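Local coordinates for protein transketolase (Campylobacter jejuni, PDB 3L84) that belongs to the family of thiamine diphosphate-dependent enzymes and assembles as a dimer of two identical chains, at residues A36-V41 with I236-T241; T241-A246 with H253-A258; I397-A402 with A425-L430. One frame throughout, in Å; residues are numbered along the deposited sequence. Where two conformers were deposited one is given.

Contact 1 (A36-V41 with I236-T241); sequences ADILSV and IIAKTT
Ile-38 meets Ala-238 and Thr-240 through methyl groups alone; the flat group beside them is the peptide carbonyl of Ala-36, one turn before Ser-40. Its oxygen takes Ser-40 N from one face of the plane and Ser-40 OG from the opposite face, the latter in one of two modelled serine conformers and therefore less certain. On the side turned to the strand, Ile-38 reaches out with CG1 trans to the carbonyl carbon (chi1 -68°) and an extended chi2 of 163°, which carries CD1 forward as the sole atom to touch. CD1 rests 3.6 Å from Ala-238 CB and 4.1 Å from Thr-240 CG2, facing two methyls, both ahead of it, that lie two residues apart on the same face of the chain. The side chains of Ile-38 and Thr-240 meet at roughly a right angle. This is the helix-on-sheet packing of an alpha/beta fold: helix 30-42 lies against the parallel sheet of the thiamine diphosphate-binding domain, where strand 234-239 runs between strands 175-181 and 208-213. The rotation of Thr-240 that offers its methyl to Ile-38 leaves OG1 for a hydrogen bond with Asp-180. Beside this apolar patch, His-215 links the two segments, bonding through ND1 to Asp-37 OD2 and through NE2 to Thr-241 N, and Arg-14 adds a salt bridge to the same carboxylate oxygen of Asp-37.

Contact 2 (T241-A246 with H253-A258); sequences TIAKGA and HKSHGA
Ser-255 presses its hydroxyl against Ile-242 and Ala-243, and almost all the close packing of the contact gathers round that one oxygen. OG lies 3.4 Å from Ala-243 CB and 3.5 Å from Ile-242 CG1, with Ile-242 CG2 and CD1 each 3.7 Å from the same Ser-255 OG; the isoleucine is laid alongside the hydroxyl. Ser-255 CB adds a carbon-to-carbon touch, 3.6 Å from Ala-243 CB. The serine is rotated so that OG sits between its own backbone N and carbonyl carbon (chi1 71°), which brings OG to these carbons while it hydrogen-bonds to the carbonyl of Ser-252. A buried polar atom is thus satisfied within its own loop and shows only van der Waals contact to the facing segment. Ile-242 is stretched out, CG1 trans to the backbone N (chi1 -163°), so that CD1 passes the serine and ends 4.0 Å from His-256 CA. There the packing thins: the imidazole of His-256 turns away, to meet the rings of His-28 and His-67. His-253 and Lys-254 point outward on the exposed side.

Across from Ser-255, 241-246 is shaped by two overlapping type II turns. The first, from Thr-241 to Lys-244, closes with a weak bond and puts Ala-243 in a left-handed conformation; the second, from Ala-243 to Ala-246, has Gly-245 in the corresponding position. Backbone bonds of Ile-242 to Gly-251 and of Ala-243 to Gly-30 anchor the turns. Both segments belong to the long loop that joins strand 234-239 to helix 262-272 in the thiamine diphosphate-binding domain, folded back on itself at the carboxyl end of a strand of the parallel sheet.

Contact 3 (I397-A402 with A425-L430); sequences INNAFA and ARIAAL
Asn-399 reaches Ile-427 and Ala-428 because its CG stands trans to its own carbonyl carbon (chi1 -74°), and a chi2 of -15° then sets the two ends of the amide against two successive residues of the opposing helix. The setting is the alpha/beta fold of the pyrimidine-binding domain: helix 391-404 leads into strand 408-414, and helix 418-431 leads from it to the neighbouring parallel strand 436-440, so the two helices are consecutive connections of one sheet. They come close, with 6.1 Å between Asn-399 CA and Ala-428 CA, a spacing that the small side chain of Ala-428 permits. The asparagine carries the contact alone from its side. OD1 lies 3.4 Å from Ala-428 CB, while ND2 hangs 3.9 Å from Ile-427 CB and 4.0 Å from Ile-427 CG2. Both residues sit off the amide plane, displaced to the same side of it, and the asparagine and isoleucine side chains cross at nearly a right angle.

None of these touches is a hydrogen bond, yet the buried amide is held at both ends. OD1 is hydrogen-bonded to His-435 ND1, and ND2 to the backbone oxygen of Ala-424, just before the second segment, which fixes the rotation of the group. Beyond the contact, helix 418-431 faces the dimer interface. Arg-426 forms a salt bridge to Glu-457 of the second subunit and hydrogen bonds to the carbonyls of Pro-451 and Gln-454 there. Ile-427 shows its two sides: CB and CG2 face Asn-399, whereas the end of the side chain turns away, and the residue also packs on Thr-452 of the second subunit. On the Asn-399 side, ND2 also lies 3.9 Å from Ala-428 N.

In the fold
From the N terminus, contact 1 closes first and spans the longest distance in sequence, bringing strand 234-239 back to helix 30-42 across nearly two hundred residues. Contact 2 opens where it ends: Thr-241 is shared, and the chain runs on into the short loop between 241-246 and 253-258, centred 14 Å away. Contact 3 follows in another domain, closing the helix-strand-helix passage from 391-404 to 418-431. The three lie in series, none enclosing or crossing another. Contact 1 ties a helix to an inner strand of the first parallel sheet, and contact 2 folds the loop leaving that strand on itself; contact 3, near the chain's centre and about 28 Å from contact 1 between centres, joins helices beside the dimer interface.

Contact 1 (A36-V41 with I236-T241)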
ATOM      1  N   ALA A  36      10.262 -11.969 -27.567  1.00  9.85           N
ATOM      2  CA  ALA A  36      11.588 -12.241 -28.116  1.00  9.89           C
ATOM      3  C   ALA A  36      11.908 -11.483 -29.401  1.00  9.14           C
ATOM      4  O   ALA A  36      13.062 -11.076 -29.605  1.00  9.95           O
ATOM      5  CB  ALA A  36      11.782 -13.733 -28.337  1.00  9.89           C
ATOM      6  N   ASP A  37      10.886 -11.253 -30.226  1.00  8.95           N
ATOM      7  CA  ASP A  37      11.122 -10.503 -31.448  1.00  8.78           C
ATOM      8  C   ASP A  37      11.415  -9.028 -31.136  1.00  8.72           C
ATOM      9  O   ASP A  37      12.329  -8.424 -31.714  1.00  8.88           O
ATOM     10  CB  ASP A  37       9.931 -10.636 -32.406  1.00  9.63           C
ATOM     11  CG  ASP A  37       9.651 -12.080 -32.787  1.00 10.88           C
ATOM     12  OD1 ASP A  37      10.607 -12.840 -33.073  1.00 10.52           O
ATOM     13  OD2 ASP A  37       8.479 -12.487 -32.740  1.00 11.18           O
ATOM     14  N   ILE A  38      10.644  -8.444 -30.222  1.00  8.52           N
ATOM     15  CA  ILE A  38      10.878  -7.088 -29.778  1.00  8.53           C
ATOM     16  C   ILE A  38      12.281  -6.925 -29.210  1.00  8.11           C
ATOM     17  O   ILE A  38      12.978  -5.979 -29.544  1.00  8.43           O
ATOM     18  CB  ILE A  38       9.808  -6.662 -28.752  1.00  8.65           C
ATOM     19  CG1 ILE A  38       8.430  -6.537 -29.432  1.00 10.83           C
ATOM     20  CG2 ILE A  38      10.228  -5.353 -28.024  1.00  8.57           C
ATOM     21  CD1 ILE A  38       7.227  -6.518 -28.461  1.00 10.67           C
ATOM     22  N   LEU A  39      12.689  -7.820 -28.296  1.00  8.68           N
ATOM     23  CA  LEU A  39      14.031  -7.691 -27.699  1.00  9.14           C
ATOM     24  C   LEU A  39      15.144  -7.853 -28.718  1.00  9.22           C
ATOM     25  O   LEU A  39      16.150  -7.168 -28.641  1.00  9.83           O
ATOM     26  CB  LEU A  39      14.172  -8.636 -26.498  1.00  9.70           C
ATOM     27  CG  LEU A  39      15.446  -8.400 -25.677  1.00  9.84           C
ATOM     28  CD1 LEU A  39      15.593  -6.992 -25.135  1.00 11.37           C
ATOM     29  CD2 LEU A  39      15.484  -9.418 -24.524  1.00 10.67           C
ATOM     30  N   SER A  40      14.960  -8.745 -29.680  1.00  8.83           N
ATOM     31  CA  SER A  40      15.951  -8.891 -30.725  0.50  9.02           C
ATOM     32  C   SER A  40      16.183  -7.605 -31.487  1.00  8.36           C
ATOM     33  O   SER A  40      17.315  -7.208 -31.721  1.00  8.93           O
ATOM     34  CB  SER A  40      15.521 -10.001 -31.650  0.50  9.29           C
ATOM     35  OG  SER A  40      15.566 -11.202 -30.921  0.50  8.64           O
ATOM     36  N   VAL A  41      15.102  -6.926 -31.872  1.00  7.52           N
ATOM     37  CA  VAL A  41      15.260  -5.641 -32.532  1.00  8.02           C
ATOM     38  C   VAL A  41      15.820  -4.563 -31.603  1.00  7.97           C
ATOM     39  O   VAL A  41      16.697  -3.800 -31.950  1.00  8.71           O
ATOM     40  CB  VAL A  41      13.936  -5.166 -33.129  1.00  8.23           C
ATOM     41  CG1 VAL A  41      14.114  -3.838 -33.813  1.00  8.67           C
ATOM     42  CG2 VAL A  41      13.408  -6.200 -34.140  1.00 10.20           C
ATOM     43  N   ILE A 236       4.631   2.372 -26.935  1.00  8.47           N
ATOM     44  CA  ILE A 236       4.454   1.452 -28.045  1.00  8.50           C
ATOM     45  C   ILE A 236       3.545   0.329 -27.568  1.00  8.33           C
ATOM     46  O   ILE A 236       3.902  -0.442 -26.680  1.00  8.93           O
ATOM     47  CB  ILE A 236       5.801   0.889 -28.555  1.00  8.78           C
ATOM     48  CG1 ILE A 236       6.673   2.040 -29.052  1.00 10.16           C
ATOM     49  CG2 ILE A 236       5.567  -0.139 -29.650  1.00 10.74           C
ATOM     50  CD1 ILE A 236       8.136   1.631 -29.393  1.00  9.91           C
ATOM     51  N   ILE A 237       2.357   0.251 -28.142  1.00  7.72           N
ATOM     52  CA  ILE A 237       1.432  -0.843 -27.859  1.00  8.26           C
ATOM     53  C   ILE A 237       1.751  -1.951 -28.842  1.00  8.08           C
ATOM     54  O   ILE A 237       1.474  -1.827 -30.050  1.00  8.72           O
ATOM     55  CB  ILE A 237      -0.035  -0.407 -28.013  1.00  8.22           C
ATOM     56  CG1 ILE A 237      -0.347   0.795 -27.111  1.00  8.68           C
ATOM     57  CG2 ILE A 237      -0.983  -1.562 -27.722  1.00  9.14           C
ATOM     58  CD1 ILE A 237      -1.786   1.320 -27.253  1.00 10.19           C
ATOM     59  N   ALA A 238       2.391  -3.008 -28.343  1.00  8.19           N
ATOM     60  CA  ALA A 238       2.862  -4.075 -29.230  1.00  8.32           C
ATOM     61  C   ALA A 238       1.956  -5.278 -29.093  1.00  8.30           C
ATOM     62  O   ALA A 238       1.899  -5.898 -28.031  1.00  9.58           O
ATOM     63  CB  ALA A 238       4.295  -4.417 -28.907  1.00  9.42           C
ATOM     64  N   LYS A 239       1.167  -5.565 -30.121  1.00  9.44           N
ATOM     65  CA  LYS A 239       0.290  -6.728 -30.073  1.00 10.09           C
ATOM     66  C   LYS A 239       1.114  -7.994 -30.270  1.00  9.31           C
ATOM     67  O   LYS A 239       1.804  -8.131 -31.274  1.00 10.26           O
ATOM     68  CB  LYS A 239      -0.776  -6.607 -31.138  1.00 10.73           C
ATOM     69  CG  LYS A 239      -1.857  -7.660 -31.013  1.00 14.04           C
ATOM     70  CD  LYS A 239      -3.101  -7.300 -31.828  1.00 18.98           C
ATOM     71  CE  LYS A 239      -4.129  -8.410 -31.743  1.00 23.67           C
ATOM     72  NZ  LYS A 239      -3.556  -9.709 -32.220  1.00 27.64           N
ATOM     73  N   THR A 240       1.055  -8.914 -29.313  1.00 10.19           N
ATOM     74  CA  THR A 240       1.856 -10.133 -29.368  1.00 10.17           C
ATOM     75  C   THR A 240       0.971 -11.322 -29.038  1.00 10.62           C
ATOM     76  O   THR A 240      -0.193 -11.210 -28.584  1.00 10.23           O
ATOM     77  CB  THR A 240       3.052 -10.145 -28.394  1.00 10.58           C
ATOM     78  OG1 THR A 240       2.539 -10.231 -27.068  1.00 14.49           O
ATOM     79  CG2 THR A 240       3.900  -8.951 -28.548  1.00 10.23           C
ATOM     80  N   THR A 241       1.505 -12.492 -29.386  1.00 10.67           N
ATOM     81  CA  THR A 241       0.909 -13.770 -29.056  1.00 10.94           C
ATOM     82  C   THR A 241       1.729 -14.347 -27.899  1.00  9.80           C
ATOM     83  O   THR A 241       2.934 -14.571 -28.037  1.00 10.54           O
ATOM     84  CB  THR A 241       0.959 -14.705 -30.256  1.00 11.27           C
ATOM     85  OG1 THR A 241       0.122 -14.159 -31.303  1.00 13.29           O
ATOM     86  CG2 THR A 241       0.472 -16.084 -29.883  1.00 12.78           C
TER

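Contact 2 (T241-A246 with H253-A258)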
ATOM      1  N   THR A 241       1.505 -12.492 -29.386  1.00 10.67           N
ATOM      2  CA  THR A 241       0.909 -13.770 -29.056  1.00 10.94           C
ATOM      3  C   THR A 241       1.729 -14.347 -27.899  1.00  9.80           C
ATOM      4  O   THR A 241       2.934 -14.571 -28.037  1.00 10.54           O
ATOM      5  CB  THR A 241       0.959 -14.705 -30.256  1.00 11.27           C
ATOM      6  OG1 THR A 241       0.122 -14.159 -31.303  1.00 13.29           O
ATOM      7  CG2 THR A 241       0.472 -16.084 -29.883  1.00 12.78           C
ATOM      8  N   ILE A 242       1.102 -14.589 -26.761  1.00  8.98           N
ATOM      9  CA  ILE A 242       1.829 -15.209 -25.666  1.00  9.57           C
ATOM     10  C   ILE A 242       2.280 -16.606 -26.135  1.00  9.35           C
ATOM     11  O   ILE A 242       1.590 -17.282 -26.877  1.00  9.38           O
ATOM     12  CB  ILE A 242       1.027 -15.266 -24.357  1.00  9.87           C
ATOM     13  CG1 ILE A 242       1.981 -15.521 -23.182  1.00 10.08           C
ATOM     14  CG2 ILE A 242      -0.123 -16.296 -24.393  1.00 10.22           C
ATOM     15  CD1 ILE A 242       1.295 -15.447 -21.819  1.00 12.51           C
ATOM     16  N   ALA A 243       3.502 -16.963 -25.760  1.00  9.27           N
ATOM     17  CA  ALA A 243       4.092 -18.243 -26.171  1.00  9.18           C
ATOM     18  C   ALA A 243       4.218 -18.363 -27.697  1.00  8.80           C
ATOM     19  O   ALA A 243       4.160 -19.445 -28.277  1.00  9.10           O
ATOM     20  CB  ALA A 243       3.332 -19.420 -25.561  1.00  9.62           C
ATOM     21  N   LYS A 244       4.394 -17.228 -28.351  1.00  9.03           N
ATOM     22  CA  LYS A 244       4.651 -17.225 -29.804  1.00  8.97           C
ATOM     23  C   LYS A 244       5.759 -18.198 -30.165  1.00  9.38           C
ATOM     24  O   LYS A 244       6.833 -18.178 -29.570  1.00  9.29           O
ATOM     25  CB  LYS A 244       5.018 -15.823 -30.283  1.00  9.99           C
ATOM     26  CG  LYS A 244       5.334 -15.696 -31.789  1.00 10.45           C
ATOM     27  CD  LYS A 244       4.097 -15.826 -32.688  1.00 11.64           C
ATOM     28  CE  LYS A 244       4.446 -15.568 -34.120  1.00 12.45           C
ATOM     29  NZ  LYS A 244       3.250 -15.730 -35.010  1.00 14.92           N
ATOM     30  N   GLY A 245       5.462 -19.106 -31.081  1.00  8.87           N
ATOM     31  CA  GLY A 245       6.409 -20.126 -31.509  1.00  9.24           C
ATOM     32  C   GLY A 245       6.161 -21.480 -30.878  1.00  9.81           C
ATOM     33  O   GLY A 245       6.770 -22.483 -31.318  1.00 10.71           O
ATOM     34  N   ALA A 246       5.291 -21.538 -29.871  1.00 10.10           N
ATOM     35  CA  ALA A 246       5.079 -22.774 -29.105  1.00 10.29           C
ATOM     36  C   ALA A 246       3.789 -23.500 -29.436  1.00 11.80           C
ATOM     37  O   ALA A 246       3.160 -24.096 -28.570  1.00 11.69           O
ATOM     38  CB  ALA A 246       5.161 -22.497 -27.622  1.00 10.95           C
ATOM     39  N   HIS A 253      -3.274 -18.858 -21.748  1.00 15.57           N
ATOM     40  CA  HIS A 253      -2.952 -18.258 -20.448  1.00 17.53           C
ATOM     41  C   HIS A 253      -2.109 -19.229 -19.621  1.00 18.08           C
ATOM     42  O   HIS A 253      -1.356 -18.795 -18.754  1.00 18.07           O
ATOM     43  CB  HIS A 253      -4.237 -17.864 -19.698  1.00 18.34           C
ATOM     44  CG  HIS A 253      -5.030 -19.034 -19.215  1.00 20.31           C
ATOM     45  ND1 HIS A 253      -6.069 -19.574 -19.943  1.00 23.32           N
ATOM     46  CD2 HIS A 253      -4.928 -19.787 -18.091  1.00 23.59           C
ATOM     47  CE1 HIS A 253      -6.590 -20.593 -19.279  1.00 24.30           C
ATOM     48  NE2 HIS A 253      -5.919 -20.742 -18.149  1.00 27.29           N
ATOM     49  N   LYS A 254      -2.214 -20.529 -19.888  1.00 17.37           N
ATOM     50  CA  LYS A 254      -1.413 -21.543 -19.184  1.00 18.55           C
ATOM     51  C   LYS A 254       0.081 -21.439 -19.437  1.00 17.09           C
ATOM     52  O   LYS A 254       0.893 -21.999 -18.679  1.00 18.05           O
ATOM     53  CB  LYS A 254      -1.827 -22.958 -19.578  1.00 19.78           C
ATOM     54  CG  LYS A 254      -3.222 -23.361 -19.156  1.00 23.51           C
ATOM     55  CD  LYS A 254      -3.517 -24.805 -19.551  1.00 27.99           C
ATOM     56  CE  LYS A 254      -4.929 -25.193 -19.141  1.00 30.59           C
ATOM     57  NZ  LYS A 254      -5.397 -26.436 -19.825  1.00 32.45           N
ATOM     58  N   SER A 255       0.464 -20.796 -20.541  1.00 15.50           N
ATOM     59  CA  SER A 255       1.869 -20.602 -20.821  1.00 14.46           C
ATOM     60  C   SER A 255       2.483 -19.478 -19.996  1.00 13.50           C
ATOM     61  O   SER A 255       3.704 -19.309 -20.023  1.00 12.84           O
ATOM     62  CB  SER A 255       2.115 -20.305 -22.298  1.00 13.77           C
ATOM     63  OG  SER A 255       1.643 -19.006 -22.648  1.00 13.24           O
ATOM     64  N   HIS A 256       1.672 -18.717 -19.265  1.00 13.20           N
ATOM     65  CA  HIS A 256       2.215 -17.577 -18.521  1.00 13.38           C
ATOM     66  C   HIS A 256       3.174 -18.045 -17.444  1.00 12.46           C
ATOM     67  O   HIS A 256       4.257 -17.494 -17.322  1.00 11.85           O
ATOM     68  CB  HIS A 256       1.100 -16.750 -17.857  1.00 14.75           C
ATOM     69  CG  HIS A 256       1.604 -15.758 -16.842  1.00 16.43           C
ATOM     70  ND1 HIS A 256       2.278 -14.607 -17.206  1.00 22.12           N
ATOM     71  CD2 HIS A 256       1.563 -15.764 -15.497  1.00 20.74           C
ATOM     72  CE1 HIS A 256       2.612 -13.941 -16.111  1.00 23.58           C
ATOM     73  NE2 HIS A 256       2.173 -14.613 -15.064  1.00 18.49           N
ATOM     74  N   GLY A 257       2.775 -19.005 -16.649  1.00 11.82           N
ATOM     75  CA  GLY A 257       3.436 -19.283 -15.392  1.00 12.71           C
ATOM     76  C   GLY A 257       3.785 -20.729 -15.116  1.00 12.02           C
ATOM     77  O   GLY A 257       3.948 -21.079 -13.948  1.00 13.14           O
ATOM     78  N   ALA A 258       3.880 -21.567 -16.148  1.00 12.75           N
ATOM     79  CA  ALA A 258       4.313 -22.935 -15.976  1.00 12.46           C
ATOM     80  C   ALA A 258       5.167 -23.321 -17.162  1.00 11.63           C
ATOM     81  O   ALA A 258       4.984 -22.799 -18.242  1.00 12.77           O
ATOM     82  CB  ALA A 258       3.127 -23.835 -15.880  1.00 13.16           C
TER

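Contact 3 (I397-A402 with A425-L430)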
ATOM      1  N   ILE A 397       9.714   5.845  -7.832  1.00  5.73           N
ATOM      2  CA  ILE A 397      10.553   6.799  -8.603  1.00  5.68           C
ATOM      3  C   ILE A 397      11.855   7.059  -7.870  1.00  5.65           C
ATOM      4  O   ILE A 397      12.937   7.018  -8.467  1.00  6.05           O
ATOM      5  CB  ILE A 397       9.783   8.132  -8.833  1.00  6.07           C
ATOM      6  CG1 ILE A 397       8.761   7.953  -9.945  1.00  5.98           C
ATOM      7  CG2 ILE A 397      10.730   9.326  -9.105  1.00  6.95           C
ATOM      8  CD1 ILE A 397       7.657   8.993 -10.034  1.00  6.70           C
ATOM      9  N   ASN A 398      11.774   7.284  -6.559  1.00  6.21           N
ATOM     10  CA  ASN A 398      12.982   7.548  -5.793  1.00  5.70           C
ATOM     11  C   ASN A 398      13.854   6.313  -5.631  1.00  5.42           C
ATOM     12  O   ASN A 398      15.079   6.440  -5.535  1.00  6.10           O
ATOM     13  CB  ASN A 398      12.624   8.184  -4.458  1.00  6.16           C
ATOM     14  CG  ASN A 398      12.445   9.685  -4.531  1.00  7.43           C
ATOM     15  OD1 ASN A 398      11.873  10.290  -3.553  1.00 10.41           O
ATOM     16  ND2 ASN A 398      12.926  10.296  -5.548  1.00  6.13           N
ATOM     17  N   ASN A 399      13.279   5.104  -5.694  1.00  5.53           N
ATOM     18  CA  ASN A 399      14.113   3.896  -5.771  1.00  5.79           C
ATOM     19  C   ASN A 399      15.014   3.956  -6.999  1.00  5.41           C
ATOM     20  O   ASN A 399      16.185   3.581  -6.942  1.00  5.85           O
ATOM     21  CB  ASN A 399      13.256   2.637  -5.813  1.00  5.02           C
ATOM     22  CG  ASN A 399      12.630   2.268  -4.508  1.00  6.80           C
ATOM     23  OD1 ASN A 399      12.996   2.759  -3.448  1.00  6.12           O
ATOM     24  ND2 ASN A 399      11.652   1.354  -4.581  1.00  6.52           N
ATOM     25  N   ALA A 400      14.480   4.449  -8.112  1.00  5.47           N
ATOM     26  CA  ALA A 400      15.261   4.614  -9.312  1.00  5.90           C
ATOM     27  C   ALA A 400      16.266   5.764  -9.207  1.00  5.47           C
ATOM     28  O   ALA A 400      17.393   5.603  -9.676  1.00  6.13           O
ATOM     29  CB  ALA A 400      14.315   4.801 -10.536  1.00  6.80           C
ATOM     30  N   PHE A 401      15.899   6.888  -8.611  1.00  5.32           N
ATOM     31  CA  PHE A 401      16.880   7.937  -8.344  1.00  5.70           C
ATOM     32  C   PHE A 401      18.054   7.351  -7.586  1.00  5.64           C
ATOM     33  O   PHE A 401      19.209   7.698  -7.849  1.00  6.82           O
ATOM     34  CB  PHE A 401      16.304   9.124  -7.546  1.00  5.67           C
ATOM     35  CG  PHE A 401      15.675  10.221  -8.373  1.00  5.75           C
ATOM     36  CD1 PHE A 401      14.387  10.140  -8.840  1.00  7.45           C
ATOM     37  CD2 PHE A 401      16.424  11.358  -8.680  1.00  7.18           C
ATOM     38  CE1 PHE A 401      13.835  11.167  -9.591  1.00  8.01           C
ATOM     39  CE2 PHE A 401      15.872  12.396  -9.431  1.00  6.33           C
ATOM     40  CZ  PHE A 401      14.580  12.305  -9.870  1.00  7.47           C
ATOM     41  N   ALA A 402      17.800   6.523  -6.585  1.00  5.79           N
ATOM     42  CA  ALA A 402      18.864   5.930  -5.787  1.00  6.36           C
ATOM     43  C   ALA A 402      19.759   4.967  -6.574  1.00  7.87           C
ATOM     44  O   ALA A 402      20.925   4.775  -6.212  1.00 10.11           O
ATOM     45  CB  ALA A 402      18.245   5.219  -4.564  1.00  7.07           C
ATOM     46  N   ALA A 425       8.808   0.716  -0.664  1.00  6.25           N
ATOM     47  CA  ALA A 425       9.799   0.718   0.401  1.00  6.06           C
ATOM     48  C   ALA A 425      10.451  -0.651   0.541  1.00  5.68           C
ATOM     49  O   ALA A 425      11.648  -0.770   0.791  1.00  6.25           O
ATOM     50  CB  ALA A 425       9.185   1.190   1.733  1.00  6.51           C
ATOM     51  N   ARG A 426       9.660  -1.705   0.381  1.00  5.75           N
ATOM     52  CA  ARG A 426      10.183  -3.036   0.484  1.00  5.42           C
ATOM     53  C   ARG A 426      11.211  -3.313  -0.599  1.00  5.34           C
ATOM     54  O   ARG A 426      12.200  -4.004  -0.320  1.00  5.75           O
ATOM     55  CB  ARG A 426       9.041  -4.041   0.397  1.00  5.65           C
ATOM     56  CG  ARG A 426       9.404  -5.387   0.953  1.00  5.87           C
ATOM     57  CD  ARG A 426       8.232  -6.406   0.855  1.00  4.60           C
ATOM     58  NE  ARG A 426       8.467  -7.548   1.729  1.00  5.58           N
ATOM     59  CZ  ARG A 426       8.876  -8.747   1.343  1.00  5.60           C
ATOM     60  NH1 ARG A 426       9.093  -9.019   0.076  1.00  6.27           N
ATOM     61  NH2 ARG A 426       9.045  -9.684   2.262  1.00  6.10           N
ATOM     62  N   ILE A 427      11.011  -2.819  -1.814  1.00  5.84           N
ATOM     63  CA  ILE A 427      12.018  -2.968  -2.861  1.00  6.01           C
ATOM     64  C   ILE A 427      13.302  -2.221  -2.485  1.00  5.71           C
ATOM     65  O   ILE A 427      14.416  -2.723  -2.735  1.00  5.80           O
ATOM     66  CB  ILE A 427      11.481  -2.507  -4.221  1.00  6.81           C
ATOM     67  CG1 ILE A 427      10.318  -3.379  -4.690  1.00 10.56           C
ATOM     68  CG2 ILE A 427      12.599  -2.489  -5.272  1.00 10.41           C
ATOM     69  CD1 ILE A 427      10.790  -4.745  -5.267  1.00 14.02           C
ATOM     70  N   ALA A 428      13.198  -1.044  -1.903  1.00  5.76           N
ATOM     71  CA  ALA A 428      14.390  -0.346  -1.407  1.00  5.28           C
ATOM     72  C   ALA A 428      15.169  -1.223  -0.442  1.00  5.62           C
ATOM     73  O   ALA A 428      16.410  -1.302  -0.485  1.00  5.95           O
ATOM     74  CB  ALA A 428      13.998   0.980  -0.765  1.00  6.07           C
ATOM     75  N   ALA A 429      14.458  -1.850   0.490  1.00  5.05           N
ATOM     76  CA  ALA A 429      15.056  -2.731   1.472  1.00  5.13           C
ATOM     77  C   ALA A 429      15.684  -3.952   0.827  1.00  5.58           C
ATOM     78  O   ALA A 429      16.823  -4.327   1.153  1.00  5.59           O
ATOM     79  CB  ALA A 429      14.016  -3.111   2.517  1.00  5.87           C
ATOM     80  N   LEU A 430      14.978  -4.598  -0.089  1.00  6.04           N
ATOM     81  CA  LEU A 430      15.495  -5.764  -0.803  1.00  6.55           C
ATOM     82  C   LEU A 430      16.803  -5.449  -1.490  1.00  6.53           C
ATOM     83  O   LEU A 430      17.723  -6.278  -1.497  1.00  8.53           O
ATOM     84  CB  LEU A 430      14.445  -6.247  -1.825  1.00  6.62           C
ATOM     85  CG  LEU A 430      13.330  -7.114  -1.196  1.00  7.82           C
ATOM     86  CD1 LEU A 430      12.021  -7.035  -2.030  1.00  8.50           C
ATOM     87  CD2 LEU A 430      13.783  -8.566  -1.005  1.00  8.50           C
TER